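Local coordinates for putative lipoprotein (Parabacteroides distasonis, PDB 4FVS) that is of unknown function but probably binds lipid or another hydrophobic ligand, like relatives of the LolA and LolB lipoprotein carriers, at residues D36-L41 / Q45-D50; I66-Q71 / F75-K80. All blocks are in the same frame, centred on the assembly; numbering follows the deposited sequence.

Interaction 1 of 2, residues D36-L41 / Q45-D50; sequences DEVETL and QEVEAD
The amide of Gln45 offers one flat face to Val38, whose CG1 lies over it, 3.8 Å from CD of Gln45 and also close to OE1. Gln45 CG stands anti to its backbone N (chi1 -158°), and the extended chain beyond carries the amide along this face to the Val38 methyl; its NE2 is taken by OE1 of Gln10. Val38 also lies side by side with Val47, CG1 of Val38 to CG2 of Val47 3.9 Å, so one face of the sheet carries Val38, Thr40, Gln45 and Val47. Replacing Gln45 by an alanine would probably bare the Val38 methyl on this side and leave Gln10 without its amide partner. On the face that carries Glu39, Glu46 and Glu48, CD1 of Leu41 rests 3.6 Å from OE1 of Glu46, while OE2 of that carboxylate is held by a salt bridge to Lys67. The two strands form an antiparallel beta hairpin, 27-41 with 44-54, in which the hydrogen-bonded pairs Glu37-Glu48 and Glu39-Glu46 alternate with non-hydrogen-bonded ones. Glu39 N gives to Glu46 O at 2.9 Å, and Glu46 N returns a bond of 2.8 Å to Glu39 O. At the far end a classic beta bulge sets Asp36 and Glu37 both against Glu48: its O accepts from Asp36 N at 2.9 Å and from Glu37 N at 3.1 Å, both donors in the carbonyl plane, the first bond the more bent (142° at the hydrogen against 167°). Beyond the bulge the carboxylates of Asp36 and Asp50 lie near each other as like charges, and at this resolution their exact spacing carries little weight.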
ATOM      1  N   ASP A  36     -11.256   0.214 -12.349  1.00 74.26           N
ATOM      2  CA  ASP A  36     -11.765  -0.438 -13.543  1.00 78.48           C
ATOM      3  C   ASP A  36     -13.207  -0.925 -13.316  1.00 86.25           C
ATOM      4  O   ASP A  36     -14.065  -0.627 -14.142  1.00 90.52           O
ATOM      5  CB  ASP A  36     -10.839  -1.595 -13.963  1.00 80.08           C
ATOM      6  CG  ASP A  36     -10.980  -2.081 -15.402  1.00105.53           C
ATOM      7  OD1 ASP A  36     -11.900  -1.599 -16.119  1.00111.24           O
ATOM      8  OD2 ASP A  36     -10.165  -2.932 -15.820  1.00115.04           O
ATOM      9  N   GLU A  37     -13.482  -1.646 -12.207  1.00 81.92           N
ATOM     10  CA  GLU A  37     -14.824  -2.157 -11.901  1.00 84.98           C
ATOM     11  C   GLU A  37     -15.185  -2.007 -10.412  1.00 86.43           C
ATOM     12  O   GLU A  37     -14.341  -2.189  -9.543  1.00 82.52           O
ATOM     13  CB  GLU A  37     -14.979  -3.637 -12.313  1.00 88.02           C
ATOM     14  CG  GLU A  37     -15.061  -3.897 -13.815  1.00107.03           C
ATOM     15  CD  GLU A  37     -16.181  -3.225 -14.596  1.00145.91           C
ATOM     16  OE1 GLU A  37     -17.311  -3.120 -14.062  1.00155.56           O
ATOM     17  OE2 GLU A  37     -15.933  -2.832 -15.760  1.00141.80           O
ATOM     18  N   VAL A  38     -16.460  -1.663 -10.147  1.00 85.52           N
ATOM     19  CA  VAL A  38     -17.056  -1.525  -8.817  1.00 85.02           C
ATOM     20  C   VAL A  38     -18.301  -2.423  -8.778  1.00 95.89           C
ATOM     21  O   VAL A  38     -19.149  -2.345  -9.682  1.00101.08           O
ATOM     22  CB  VAL A  38     -17.387  -0.052  -8.439  1.00 88.61           C
ATOM     23  CG1 VAL A  38     -17.885   0.047  -7.001  1.00 87.94           C
ATOM     24  CG2 VAL A  38     -16.190   0.860  -8.634  1.00 85.53           C
ATOM     25  N   GLU A  39     -18.403  -3.293  -7.757  1.00 91.76           N
ATOM     26  CA  GLU A  39     -19.552  -4.187  -7.589  1.00 94.86           C
ATOM     27  C   GLU A  39     -20.074  -4.131  -6.155  1.00 97.20           C
ATOM     28  O   GLU A  39     -19.316  -4.308  -5.199  1.00 93.06           O
ATOM     29  CB  GLU A  39     -19.215  -5.639  -7.978  1.00 96.50           C
ATOM     30  CG  GLU A  39     -20.456  -6.519  -8.120  1.00115.99           C
ATOM     31  CD  GLU A  39     -20.279  -7.979  -8.504  1.00147.93           C
ATOM     32  OE1 GLU A  39     -19.184  -8.543  -8.276  1.00149.90           O
ATOM     33  OE2 GLU A  39     -21.269  -8.575  -8.991  1.00147.54           O
ATOM     34  N   THR A  40     -21.380  -3.889  -6.020  1.00 97.81           N
ATOM     35  CA  THR A  40     -22.056  -3.848  -4.733  1.00 98.54           C
ATOM     36  C   THR A  40     -22.672  -5.233  -4.503  1.00104.25           C
ATOM     37  O   THR A  40     -23.563  -5.656  -5.237  1.00107.11           O
ATOM     38  CB  THR A  40     -23.059  -2.687  -4.700  1.00111.44           C
ATOM     39  OG1 THR A  40     -22.326  -1.464  -4.788  1.00110.99           O
ATOM     40  CG2 THR A  40     -23.897  -2.670  -3.433  1.00111.66           C
ATOM     41  N   LEU A  41     -22.127  -5.953  -3.528  1.00100.00           N
ATOM     42  CA  LEU A  41     -22.572  -7.289  -3.129  1.00102.76           C
ATOM     43  C   LEU A  41     -23.373  -7.160  -1.834  1.00110.11           C
ATOM     44  O   LEU A  41     -23.248  -6.118  -1.178  1.00108.84           O
ATOM     45  CB  LEU A  41     -21.359  -8.236  -2.939  1.00 99.57           C
ATOM     46  CG  LEU A  41     -20.305  -8.276  -4.037  1.00102.46           C
ATOM     47  CD1 LEU A  41     -18.905  -8.427  -3.443  1.00 98.17           C
ATOM     48  CD2 LEU A  41     -20.622  -9.345  -5.071  1.00107.38           C
ATOM     49  N   GLN A  45     -18.992  -3.992  -0.545  1.00 90.85           N
ATOM     50  CA  GLN A  45     -18.551  -3.572  -1.875  1.00 89.42           C
ATOM     51  C   GLN A  45     -17.229  -4.208  -2.265  1.00 87.22           C
ATOM     52  O   GLN A  45     -16.405  -4.456  -1.398  1.00 84.63           O
ATOM     53  CB  GLN A  45     -18.397  -2.047  -1.891  1.00 90.42           C
ATOM     54  CG  GLN A  45     -18.463  -1.423  -3.277  1.00102.01           C
ATOM     55  CD  GLN A  45     -18.397   0.074  -3.218  1.00119.27           C
ATOM     56  OE1 GLN A  45     -19.187   0.776  -3.866  1.00116.31           O
ATOM     57  NE2 GLN A  45     -17.459   0.599  -2.436  1.00109.17           N
ATOM     58  N   GLU A  46     -17.011  -4.435  -3.569  1.00 81.65           N
ATOM     59  CA  GLU A  46     -15.754  -4.954  -4.109  1.00 77.61           C
ATOM     60  C   GLU A  46     -15.286  -4.016  -5.222  1.00 78.57           C
ATOM     61  O   GLU A  46     -16.102  -3.582  -6.033  1.00 82.00           O
ATOM     62  CB  GLU A  46     -15.904  -6.401  -4.602  1.00 80.49           C
ATOM     63  CG  GLU A  46     -14.575  -7.113  -4.805  1.00 90.74           C
ATOM     64  CD  GLU A  46     -14.585  -8.635  -4.781  1.00116.32           C
ATOM     65  OE1 GLU A  46     -15.685  -9.237  -4.780  1.00103.59           O
ATOM     66  OE2 GLU A  46     -13.481  -9.227  -4.751  1.00113.91           O
ATOM     67  N   VAL A  47     -14.005  -3.636  -5.218  1.00 69.03           N
ATOM     68  CA  VAL A  47     -13.439  -2.715  -6.214  1.00 67.18           C
ATOM     69  C   VAL A  47     -12.181  -3.337  -6.820  1.00 67.09           C
ATOM     70  O   VAL A  47     -11.344  -3.872  -6.091  1.00 64.28           O
ATOM     71  CB  VAL A  47     -13.147  -1.307  -5.611  1.00 69.18           C
ATOM     72  CG1 VAL A  47     -12.280  -0.455  -6.535  1.00 67.76           C
ATOM     73  CG2 VAL A  47     -14.437  -0.570  -5.286  1.00 71.75           C
ATOM     74  N   GLU A  48     -12.058  -3.271  -8.154  1.00 62.85           N
ATOM     75  CA  GLU A  48     -10.885  -3.747  -8.869  1.00 60.71           C
ATOM     76  C   GLU A  48     -10.257  -2.554  -9.621  1.00 62.60           C
ATOM     77  O   GLU A  48     -10.921  -1.918 -10.436  1.00 63.82           O
ATOM     78  CB  GLU A  48     -11.221  -4.922  -9.817  1.00 64.02           C
ATOM     79  CG  GLU A  48      -9.967  -5.579 -10.374  1.00 70.23           C
ATOM     80  CD  GLU A  48     -10.039  -6.861 -11.164  1.00 92.55           C
ATOM     81  OE1 GLU A  48     -10.119  -7.903 -10.484  1.00102.97           O
ATOM     82  OE2 GLU A  48      -9.662  -6.850 -12.361  1.00 83.97           O
ATOM     83  N   ALA A  49      -8.997  -2.251  -9.326  1.00 55.11           N
ATOM     84  CA  ALA A  49      -8.277  -1.157  -9.961  1.00 53.85           C
ATOM     85  C   ALA A  49      -7.024  -1.638 -10.688  1.00 57.76           C
ATOM     86  O   ALA A  49      -6.395  -2.598 -10.246  1.00 56.01           O
ATOM     87  CB  ALA A  49      -7.891  -0.128  -8.922  1.00 52.17           C
ATOM     88  N   ASP A  50      -6.682  -0.974 -11.812  1.00 55.11           N
ATOM     89  CA  ASP A  50      -5.466  -1.226 -12.585  1.00 54.46           C
ATOM     90  C   ASP A  50      -4.382  -0.289 -12.133  1.00 52.34           C
ATOM     91  O   ASP A  50      -4.682   0.832 -11.718  1.00 49.73           O
ATOM     92  CB  ASP A  50      -5.685  -1.075 -14.100  1.00 60.43           C
ATOM     93  CG  ASP A  50      -6.371  -2.258 -14.725  1.00 87.71           C
ATOM     94  OD1 ASP A  50      -5.768  -3.351 -14.735  1.00 89.09           O
ATOM     95  OD2 ASP A  50      -7.494  -2.084 -15.249  1.00103.58           O
TER

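Interaction 2 of 2, residues I66-Q71 / F75-K80; sequences IKAYCQ and FFLDSK
Residues 66-71 and 75-78 run antiparallel, their axes 4.8 Å apart at closest approach and 162° between directions. The pair Tyr69-Phe76 is doubly hydrogen-bonded, Tyr69 N to Phe76 O at 3.0 Å and Phe76 N to Tyr69 O at 2.8 Å, the latter nearly straight. Toward Asp78 the strands part, and its N makes only a weak bond of 3.4 Å to Lys67 O. Above the Tyr69-Phe76 pair the two rings are near parallel (26°) but slid apart, so they barely overlap. It is CB of Phe76 that sits over the Tyr69 face, 3.9 Å from the ring centroid, a CH-pi contact. Tyr69 reaches it because its CG takes the crowded position between backbone N and carbonyl carbon (chi1 57°), which folds the ring across the neighbouring strand. On the other face CB of Ala68 meets CD1 of Leu77 at 3.7 Å and, farther off, CZ of Phe75, while SG of Cys70 stands at the edge of the Phe75 ring. Past the strand end, CD1 of Ile66 packs 3.8 Å from CG of Lys80, whose NZ bonds to Asp65 O. Phe6 meets Phe75 edge-to-face, and Cys70 is tied to Cys4 by a disulfide, so the N-terminal segment is bound to a tight beta hairpin within the curved antiparallel sheet expected of a LolA/LolB-like fold.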
ATOM      1  N   ILE A  66      -5.266  -4.531  -8.630  1.00 49.20           N
ATOM      2  CA  ILE A  66      -5.382  -4.644  -7.188  1.00 49.77           C
ATOM      3  C   ILE A  66      -6.849  -4.665  -6.807  1.00 57.13           C
ATOM      4  O   ILE A  66      -7.652  -3.935  -7.395  1.00 59.47           O
ATOM      5  CB  ILE A  66      -4.584  -3.521  -6.459  1.00 52.62           C
ATOM      6  CG1 ILE A  66      -4.520  -3.768  -4.936  1.00 54.56           C
ATOM      7  CG2 ILE A  66      -5.082  -2.120  -6.784  1.00 54.71           C
ATOM      8  CD1 ILE A  66      -3.200  -3.484  -4.311  1.00 68.13           C
ATOM      9  N   LYS A  67      -7.212  -5.558  -5.867  1.00 54.04           N
ATOM     10  CA  LYS A  67      -8.593  -5.690  -5.394  1.00 55.07           C
ATOM     11  C   LYS A  67      -8.731  -5.141  -3.969  1.00 55.36           C
ATOM     12  O   LYS A  67      -7.813  -5.237  -3.170  1.00 52.32           O
ATOM     13  CB  LYS A  67      -9.090  -7.141  -5.466  1.00 58.67           C
ATOM     14  CG  LYS A  67      -9.762  -7.500  -6.778  1.00 75.98           C
ATOM     15  CD  LYS A  67     -10.673  -8.719  -6.622  1.00 92.90           C
ATOM     16  CE  LYS A  67     -11.585  -8.934  -7.818  1.00106.44           C
ATOM     17  NZ  LYS A  67     -12.611  -9.980  -7.572  1.00117.31           N
ATOM     18  N   ALA A  68      -9.853  -4.497  -3.703  1.00 54.83           N
ATOM     19  CA  ALA A  68     -10.226  -3.937  -2.405  1.00 56.24           C
ATOM     20  C   ALA A  68     -11.659  -4.289  -2.127  1.00 65.75           C
ATOM     21  O   ALA A  68     -12.474  -4.254  -3.054  1.00 66.06           O
ATOM     22  CB  ALA A  68     -10.040  -2.424  -2.388  1.00 56.51           C
ATOM     23  N   TYR A  69     -11.988  -4.650  -0.878  1.00 66.53           N
ATOM     24  CA  TYR A  69     -13.378  -4.990  -0.581  1.00 70.70           C
ATOM     25  C   TYR A  69     -13.763  -4.772   0.881  1.00 70.40           C
ATOM     26  O   TYR A  69     -12.910  -4.706   1.761  1.00 64.92           O
ATOM     27  CB  TYR A  69     -13.690  -6.457  -0.972  1.00 75.64           C
ATOM     28  CG  TYR A  69     -12.796  -7.473  -0.308  1.00 79.20           C
ATOM     29  CD1 TYR A  69     -13.103  -7.982   0.951  1.00 83.09           C
ATOM     30  CD2 TYR A  69     -11.663  -7.959  -0.952  1.00 78.93           C
ATOM     31  CE1 TYR A  69     -12.283  -8.920   1.574  1.00 84.53           C
ATOM     32  CE2 TYR A  69     -10.833  -8.898  -0.340  1.00 79.56           C
ATOM     33  CZ  TYR A  69     -11.139  -9.364   0.933  1.00 90.86           C
ATOM     34  OH  TYR A  69     -10.337 -10.291   1.563  1.00 95.14           O
ATOM     35  N   CYS A  70     -15.082  -4.652   1.093  1.00 71.65           N
ATOM     36  CA  CYS A  70     -15.794  -4.612   2.364  1.00 74.21           C
ATOM     37  C   CYS A  70     -16.523  -5.932   2.540  1.00 77.66           C
ATOM     38  O   CYS A  70     -17.224  -6.370   1.625  1.00 79.41           O
ATOM     39  CB  CYS A  70     -16.765  -3.436   2.440  1.00 78.50           C
ATOM     40  SG  CYS A  70     -16.082  -1.956   3.229  1.00 81.89           S
ATOM     41  N   GLN A  71     -16.356  -6.573   3.691  1.00 71.02           N
ATOM     42  CA  GLN A  71     -17.053  -7.803   4.023  1.00 71.59           C
ATOM     43  C   GLN A  71     -17.474  -7.683   5.418  1.00 74.24           C
ATOM     44  O   GLN A  71     -16.636  -7.638   6.312  1.00 71.80           O
ATOM     45  CB  GLN A  71     -16.209  -9.079   3.807  1.00 71.66           C
ATOM     46  CG  GLN A  71     -16.049  -9.536   2.358  1.00 89.06           C
ATOM     47  CD  GLN A  71     -16.762 -10.830   2.077  1.00109.80           C
ATOM     48  OE1 GLN A  71     -17.952 -10.994   2.382  1.00110.12           O
ATOM     49  NE2 GLN A  71     -16.055 -11.768   1.452  1.00 95.85           N
ATOM     50  N   PHE A  75     -12.916  -3.584   6.177  1.00 50.67           N
ATOM     51  CA  PHE A  75     -12.284  -3.235   4.911  1.00 48.38           C
ATOM     52  C   PHE A  75     -10.941  -3.958   4.741  1.00 52.35           C
ATOM     53  O   PHE A  75     -10.079  -3.901   5.625  1.00 51.16           O
ATOM     54  CB  PHE A  75     -12.084  -1.708   4.793  1.00 49.89           C
ATOM     55  CG  PHE A  75     -11.347  -1.306   3.535  1.00 50.71           C
ATOM     56  CD1 PHE A  75     -12.013  -1.223   2.314  1.00 54.09           C
ATOM     57  CD2 PHE A  75      -9.971  -1.086   3.556  1.00 50.64           C
ATOM     58  CE1 PHE A  75     -11.322  -0.921   1.141  1.00 53.17           C
ATOM     59  CE2 PHE A  75      -9.285  -0.771   2.381  1.00 51.44           C
ATOM     60  CZ  PHE A  75      -9.969  -0.683   1.182  1.00 50.13           C
ATOM     61  N   PHE A  76     -10.738  -4.557   3.552  1.00 49.53           N
ATOM     62  CA  PHE A  76      -9.516  -5.287   3.190  1.00 46.89           C
ATOM     63  C   PHE A  76      -8.929  -4.807   1.865  1.00 51.08           C
ATOM     64  O   PHE A  76      -9.649  -4.417   0.956  1.00 53.24           O
ATOM     65  CB  PHE A  76      -9.799  -6.791   3.102  1.00 48.35           C
ATOM     66  CG  PHE A  76     -10.397  -7.396   4.354  1.00 48.41           C
ATOM     67  CD1 PHE A  76     -11.771  -7.352   4.582  1.00 50.95           C
ATOM     68  CD2 PHE A  76      -9.590  -8.020   5.299  1.00 45.95           C
ATOM     69  CE1 PHE A  76     -12.313  -7.889   5.742  1.00 52.10           C
ATOM     70  CE2 PHE A  76     -10.136  -8.559   6.454  1.00 47.90           C
ATOM     71  CZ  PHE A  76     -11.493  -8.492   6.668  1.00 48.55           C
ATOM     72  N   LEU A  77      -7.616  -4.875   1.756  1.00 46.19           N
ATOM     73  CA  LEU A  77      -6.876  -4.478   0.564  1.00 45.99           C
ATOM     74  C   LEU A  77      -5.711  -5.446   0.342  1.00 50.36           C
ATOM     75  O   LEU A  77      -5.127  -5.907   1.329  1.00 49.15           O
ATOM     76  CB  LEU A  77      -6.376  -3.037   0.775  1.00 45.41           C
ATOM     77  CG  LEU A  77      -5.594  -2.341  -0.344  1.00 49.22           C
ATOM     78  CD1 LEU A  77      -6.445  -2.159  -1.607  1.00 50.89           C
ATOM     79  CD2 LEU A  77      -5.109  -1.001   0.126  1.00 48.48           C
ATOM     80  N   ASP A  78      -5.359  -5.750  -0.934  1.00 48.43           N
ATOM     81  CA  ASP A  78      -4.224  -6.630  -1.223  1.00 48.17           C
ATOM     82  C   ASP A  78      -2.953  -6.019  -0.609  1.00 52.42           C
ATOM     83  O   ASP A  78      -2.660  -4.831  -0.829  1.00 53.14           O
ATOM     84  CB  ASP A  78      -4.064  -6.888  -2.738  1.00 50.57           C
ATOM     85  CG  ASP A  78      -3.385  -8.214  -3.098  1.00 61.45           C
ATOM     86  OD1 ASP A  78      -2.500  -8.668  -2.322  1.00 60.45           O
ATOM     87  OD2 ASP A  78      -3.703  -8.769  -4.177  1.00 68.48           O
ATOM     88  N   SER A  79      -2.225  -6.833   0.199  1.00 47.15           N
ATOM     89  CA  SER A  79      -1.016  -6.440   0.937  1.00 45.34           C
ATOM     90  C   SER A  79       0.133  -5.921   0.050  1.00 49.63           C
ATOM     91  O   SER A  79       1.037  -5.301   0.602  1.00 50.35           O
ATOM     92  CB  SER A  79      -0.497  -7.576   1.816  1.00 47.91           C
ATOM     93  OG  SER A  79      -0.315  -8.794   1.121  1.00 60.38           O
ATOM     94  N   LYS A  80       0.072  -6.078  -1.294  1.00 47.76           N
ATOM     95  CA  LYS A  80       1.114  -5.592  -2.217  1.00 47.17           C
ATOM     96  C   LYS A  80       1.111  -4.049  -2.275  1.00 51.25           C
ATOM     97  O   LYS A  80       2.144  -3.443  -2.606  1.00 49.74           O
ATOM     98  CB  LYS A  80       0.994  -6.207  -3.646  1.00 48.99           C
ATOM     99  CG  LYS A  80      -0.268  -5.899  -4.439  1.00 46.67           C
ATOM    100  CD  LYS A  80      -0.142  -6.437  -5.826  1.00 49.01           C
ATOM    101  CE  LYS A  80      -1.445  -6.567  -6.533  1.00 55.11           C
ATOM    102  NZ  LYS A  80      -1.278  -7.349  -7.794  1.00 63.13           N
TER

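Interactions 1 and 2 are successive hairpins of one antiparallel sheet, their centres 10 Å apart, joined where strand 44-54 lies beside strand 60-71. Val47 N lies 2.7 Å from Ala68 O, and Ala49 O lies 2.8 Å from Ile66 N, so the inner strand of interaction 1 is hydrogen-bonded on both flanks. Side chains join them too: CE of Lys67 packs against OE1 of Glu48. Phe6 touches both, through Gln45 and Val47 in the first and Phe75 in the second. Interaction 1 lies nearer the surface, about 17 Å from the chain centre, against about 10 Å for interaction 2. No ligand site is established at either.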